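Local structure of glycerol uptake operon antiterminator regulatory protein (Listeria monocytogenes str. 4b, 3KTS) at residues S114-G119 / Q143-K148; K20-I25 / K48-G53. The protein probably acts as a glycerol-3-phosphate-responsive antiterminator that regulates expression of the glycerol uptake operon. All coordinates share one frame; numbering follows the deposited sequence.

Contact 1: S114-G119 / Q143-K148; sequences SAYNKG and QKMTQK
Tyr116 and Met145 meet where helices 113-126 and 139-149 run nearly parallel, their local axes 13.0 Å apart at closest approach and crossing at -17°. These are consecutive outer helices of a TIM-barrel-type fold, linked through strand 130-134, and at this separation the backbones stay well apart, with side chains bridging the gap. Most of the bridging falls to Tyr116. Its CG lies anti to the backbone N (chi1 -173°), which sends the ring across to helix 139-149. Met145 comes the other way, and the two side chains slide past each other. Met145 CG lies 3.8 Å from Tyr116 CE1, while Met145 SD stands 5.5 Å from the centroid of the Tyr116 ring and 46° off the normal, an oblique Met-aromatic contact. Met145 is buried, whereas the phenol end of Tyr116 lies beside the aliphatic stem of Lys148 and the backbone of Lys144, both exposed residues. Asp112 accepts a hydrogen bond from the backbone N of Ala115, one residue before the tyrosine. No hydrogen bond crosses between the segments: Tyr116 OH is 4.2 Å from Lys144 O, and its nearest neighbour on 143-148 is an aliphatic carbon, Lys148 CG, at 3.7 Å.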
# COMPACT_ATOMS: atom_id res chain seq x y z
N SER A 114 -8.84 1.45 -20.44
CA SER A 114 -8.32 0.11 -20.65
C SER A 114 -7.70 -0.41 -19.36
O SER A 114 -7.89 -1.58 -19.00
CB SER A 114 -7.29 0.10 -21.78
OG SER A 114 -6.75 -1.19 -21.98
N ALA A 115 -6.99 0.47 -18.66
CA ALA A 115 -6.37 0.18 -17.37
C ALA A 115 -7.42 -0.11 -16.30
O ALA A 115 -7.23 -1.01 -15.48
CB ALA A 115 -5.48 1.34 -16.95
N TYR A 116 -8.51 0.65 -16.33
CA TYR A 116 -9.66 0.38 -15.47
C TYR A 116 -10.21 -1.03 -15.73
O TYR A 116 -10.24 -1.85 -14.83
CB TYR A 116 -10.75 1.44 -15.69
CG TYR A 116 -11.93 1.35 -14.73
CD1 TYR A 116 -11.91 2.03 -13.52
CD2 TYR A 116 -13.08 0.62 -15.05
CE1 TYR A 116 -12.99 1.97 -12.64
CE2 TYR A 116 -14.16 0.54 -14.18
CZ TYR A 116 -14.10 1.22 -12.97
OH TYR A 116 -15.16 1.17 -12.09
N ASN A 117 -10.62 -1.28 -16.98
CA ASN A 117 -11.29 -2.53 -17.39
C ASN A 117 -10.50 -3.79 -17.12
O ASN A 117 -11.05 -4.79 -16.66
CB ASN A 117 -11.67 -2.48 -18.87
CG ASN A 117 -12.79 -1.49 -19.17
OD1 ASN A 117 -13.34 -0.86 -18.26
ND2 ASN A 117 -13.12 -1.35 -20.45
N LYS A 118 -9.21 -3.75 -17.44
CA LYS A 118 -8.32 -4.88 -17.21
C LYS A 118 -8.04 -5.04 -15.72
O LYS A 118 -7.91 -6.16 -15.22
CB LYS A 118 -7.02 -4.72 -17.99
CG LYS A 118 -7.22 -4.84 -19.51
CD LYS A 118 -5.97 -4.50 -20.29
CE LYS A 118 -6.26 -4.54 -21.78
NZ LYS A 118 -5.02 -4.36 -22.58
N GLY A 119 -7.97 -3.91 -15.03
CA GLY A 119 -7.67 -3.86 -13.61
C GLY A 119 -8.81 -4.34 -12.74
O GLY A 119 -8.57 -5.04 -11.75
N GLN A 143 -14.65 6.93 -5.91
CA GLN A 143 -16.07 6.74 -5.66
C GLN A 143 -16.67 5.63 -6.54
O GLN A 143 -17.28 4.70 -6.02
CB GLN A 143 -16.83 8.06 -5.85
CG GLN A 143 -18.27 8.04 -5.33
CD GLN A 143 -18.81 9.42 -5.03
OE1 GLN A 143 -18.61 10.37 -5.79
NE2 GLN A 143 -19.51 9.55 -3.90
N LYS A 144 -16.45 5.74 -7.85
CA LYS A 144 -16.90 4.73 -8.83
C LYS A 144 -16.40 3.33 -8.48
O LYS A 144 -17.14 2.35 -8.61
CB LYS A 144 -16.42 5.08 -10.24
CG LYS A 144 -17.27 6.07 -11.02
CD LYS A 144 -16.63 6.34 -12.39
CE LYS A 144 -17.23 7.55 -13.09
NZ LYS A 144 -18.48 7.21 -13.83
N MET A 145 -15.14 3.25 -8.05
CA MET A 145 -14.50 1.96 -7.81
C MET A 145 -15.07 1.29 -6.56
O MET A 145 -15.31 0.08 -6.56
CB MET A 145 -12.99 2.13 -7.67
CG MET A 145 -12.20 1.75 -8.92
SD MET A 145 -11.41 0.14 -8.77
CE MET A 145 -12.84 -0.94 -8.71
N THR A 146 -15.27 2.08 -5.51
CA THR A 146 -15.73 1.55 -4.23
C THR A 146 -17.14 0.98 -4.34
O THR A 146 -17.49 0.01 -3.66
CB THR A 146 -15.69 2.62 -3.13
OG1 THR A 146 -16.10 3.88 -3.68
CG2 THR A 146 -14.29 2.75 -2.56
N GLN A 147 -17.95 1.60 -5.20
CA GLN A 147 -19.35 1.21 -5.34
C GLN A 147 -19.50 0.03 -6.29
O GLN A 147 -20.61 -0.30 -6.73
CB GLN A 147 -20.19 2.39 -5.83
CG GLN A 147 -20.71 3.29 -4.71
CD GLN A 147 -21.09 4.67 -5.20
OE1 GLN A 147 -21.75 4.81 -6.23
NE2 GLN A 147 -20.66 5.69 -4.48
N LYS A 148 -18.38 -0.61 -6.62
CA LYS A 148 -18.37 -1.67 -7.62
C LYS A 148 -18.43 -3.05 -6.96
O LYS A 148 -19.33 -3.84 -7.24
CB LYS A 148 -17.12 -1.57 -8.50
CG LYS A 148 -17.35 -0.85 -9.82
CD LYS A 148 -17.96 -1.78 -10.85
CE LYS A 148 -19.31 -1.27 -11.32
NZ LYS A 148 -19.72 -1.89 -12.61

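Contact 2: K20-I25 / K48-G53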
# COMPACT_ATOMS: atom_id res chain seq x y z
N LYS A 20 16.40 7.08 5.37
CA LYS A 20 16.25 8.30 6.18
C LYS A 20 14.79 8.73 6.35
O LYS A 20 14.46 9.39 7.34
CB LYS A 20 17.05 9.45 5.57
CG LYS A 20 18.54 9.41 5.88
CD LYS A 20 19.25 10.61 5.27
CE LYS A 20 20.75 10.51 5.45
NZ LYS A 20 21.45 11.58 4.68
N ASP A 21 13.94 8.37 5.39
CA ASP A 21 12.51 8.66 5.47
C ASP A 21 11.81 7.82 6.53
O ASP A 21 10.83 8.26 7.12
CB ASP A 21 11.84 8.43 4.11
CG ASP A 21 11.98 9.61 3.18
OD1 ASP A 21 12.43 10.69 3.63
OD2 ASP A 21 11.63 9.47 1.98
N MET A 22 12.33 6.62 6.77
CA MET A 22 11.75 5.75 7.80
C MET A 22 12.16 6.19 9.21
O MET A 22 11.46 5.90 10.18
CB MET A 22 12.07 4.27 7.53
CG MET A 22 13.19 3.68 8.36
SD MET A 22 13.05 1.89 8.46
CE MET A 22 13.59 1.45 6.81
N GLU A 23 13.30 6.89 9.31
CA GLU A 23 13.73 7.50 10.57
C GLU A 23 12.81 8.64 10.93
O GLU A 23 12.44 8.79 12.10
CB GLU A 23 15.18 7.99 10.47
CG GLU A 23 16.15 7.28 11.40
CD GLU A 23 16.28 5.80 11.10
OE1 GLU A 23 15.73 4.99 11.88
OE2 GLU A 23 16.92 5.45 10.09
N LYS A 24 12.44 9.43 9.93
CA LYS A 24 11.50 10.53 10.08
C LYS A 24 10.16 10.04 10.61
O LYS A 24 9.59 10.64 11.51
CB LYS A 24 11.30 11.26 8.74
CG LYS A 24 12.54 11.98 8.19
CD LYS A 24 12.67 13.40 8.72
CE LYS A 24 13.85 14.12 8.09
NZ LYS A 24 14.06 15.48 8.67
N ILE A 25 9.67 8.92 10.07
CA ILE A 25 8.35 8.40 10.44
C ILE A 25 8.36 7.50 11.67
O ILE A 25 7.31 7.09 12.15
CB ILE A 25 7.59 7.72 9.26
CG1 ILE A 25 8.23 6.39 8.86
CG2 ILE A 25 7.53 8.65 8.08
CD1 ILE A 25 7.73 5.86 7.50
N LYS A 48 12.65 -5.49 10.25
CA LYS A 48 12.73 -5.80 11.68
C LYS A 48 13.03 -4.56 12.52
O LYS A 48 12.55 -4.47 13.65
CB LYS A 48 13.74 -6.92 11.96
CG LYS A 48 13.35 -8.28 11.37
CD LYS A 48 11.97 -8.75 11.85
CE LYS A 48 11.27 -9.60 10.80
NZ LYS A 48 11.86 -10.96 10.67
N TYR A 49 13.79 -3.62 11.96
CA TYR A 49 14.07 -2.35 12.64
C TYR A 49 12.85 -1.44 12.70
O TYR A 49 12.70 -0.66 13.64
CB TYR A 49 15.25 -1.61 11.99
CG TYR A 49 15.74 -0.43 12.81
CD1 TYR A 49 16.46 -0.62 13.98
CD2 TYR A 49 15.46 0.87 12.41
CE1 TYR A 49 16.90 0.46 14.74
CE2 TYR A 49 15.90 1.96 13.16
CZ TYR A 49 16.62 1.75 14.32
OH TYR A 49 17.05 2.82 15.06
N ALA A 50 11.99 -1.53 11.69
CA ALA A 50 10.76 -0.74 11.68
C ALA A 50 9.71 -1.37 12.59
O ALA A 50 8.94 -0.66 13.23
CB ALA A 50 10.24 -0.61 10.27
N GLN A 51 9.71 -2.70 12.66
CA GLN A 51 8.81 -3.42 13.56
C GLN A 51 9.26 -3.34 15.02
O GLN A 51 8.45 -3.51 15.93
CB GLN A 51 8.67 -4.88 13.12
CG GLN A 51 7.82 -5.05 11.87
CD GLN A 51 8.00 -6.42 11.23
OE1 GLN A 51 9.09 -6.98 11.23
NE2 GLN A 51 6.91 -6.96 10.69
N ALA A 52 10.55 -3.08 15.23
CA ALA A 52 11.09 -2.85 16.58
C ALA A 52 10.62 -1.51 17.16
O ALA A 52 10.56 -1.35 18.38
CB ALA A 52 12.62 -2.92 16.57
N GLY A 53 10.30 -0.56 16.28
CA GLY A 53 9.79 0.75 16.70
C GLY A 53 8.28 0.83 16.74
O GLY A 53 7.71 1.93 16.68
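The Tyr49 ring meets segment 20-25 at its edge and not over a face: the carboxylate oxygen OE1 of Glu23 lies in the ring plane, just outside CE2. The separation of Glu23 OE1 from Tyr49 CE2 is 3.3 Å, and OE1 is 4.2 Å from both Tyr49 CD2 and Tyr49 CZ, so the oxygen sits outward from that one ring carbon. The two flat groups are not coplanar; carboxylate and ring are turned 65° apart, and the side chains cross at about a right angle. Glu23 OE1 remains 4.1 Å from Tyr49 OH, too far for a hydrogen bond. A chi1 of -170° lays Tyr49 CG beside its own carbonyl carbon and extends the ring to helix 20-25, and Glu23 brings its carboxylate to meet it through a bend at chi2 (63°).

Deeper in, the contact becomes apolar. Met22 and Ala50, both buried, mark the nearest backbone approach, with CA atoms of Met22 and Ala50 7.6 Å apart. Met22 SD rests 4.2 Å from Ala50 CB, an apolar side-chain contact. Underneath, Met22 packs on Met35 and Ala50 on Met33, both from strand 32-39. On the far flank of helix 20-25, Asp21 forms a salt bridge with Lys181. Helix 20-25, strand 32-39 and helix 43-52 follow one another in sequence, and two adjacent helices seated on the strand between them are typical of the outer layer of a TIM-barrel-type fold.

Contacts 1 and 2 lie on opposite sides of the chain's centre, their own centres 34 Å apart and their nearest atoms about 24 Å apart, so neither touches the other. Both join successive helices of the outer layer, contact 1 across strand 130-134 and contact 2 across strand 32-39, and contact 2 closes in the sequence before contact 1 opens. Each includes a tyrosine at least partly exposed and a buried methionine; they meet in contact 1, while in contact 2 Tyr49 meets Glu23 and Met22 meets Ala50. With centres about 17 and 16 Å from the chain's centre, both belong to the periphery of the barrel.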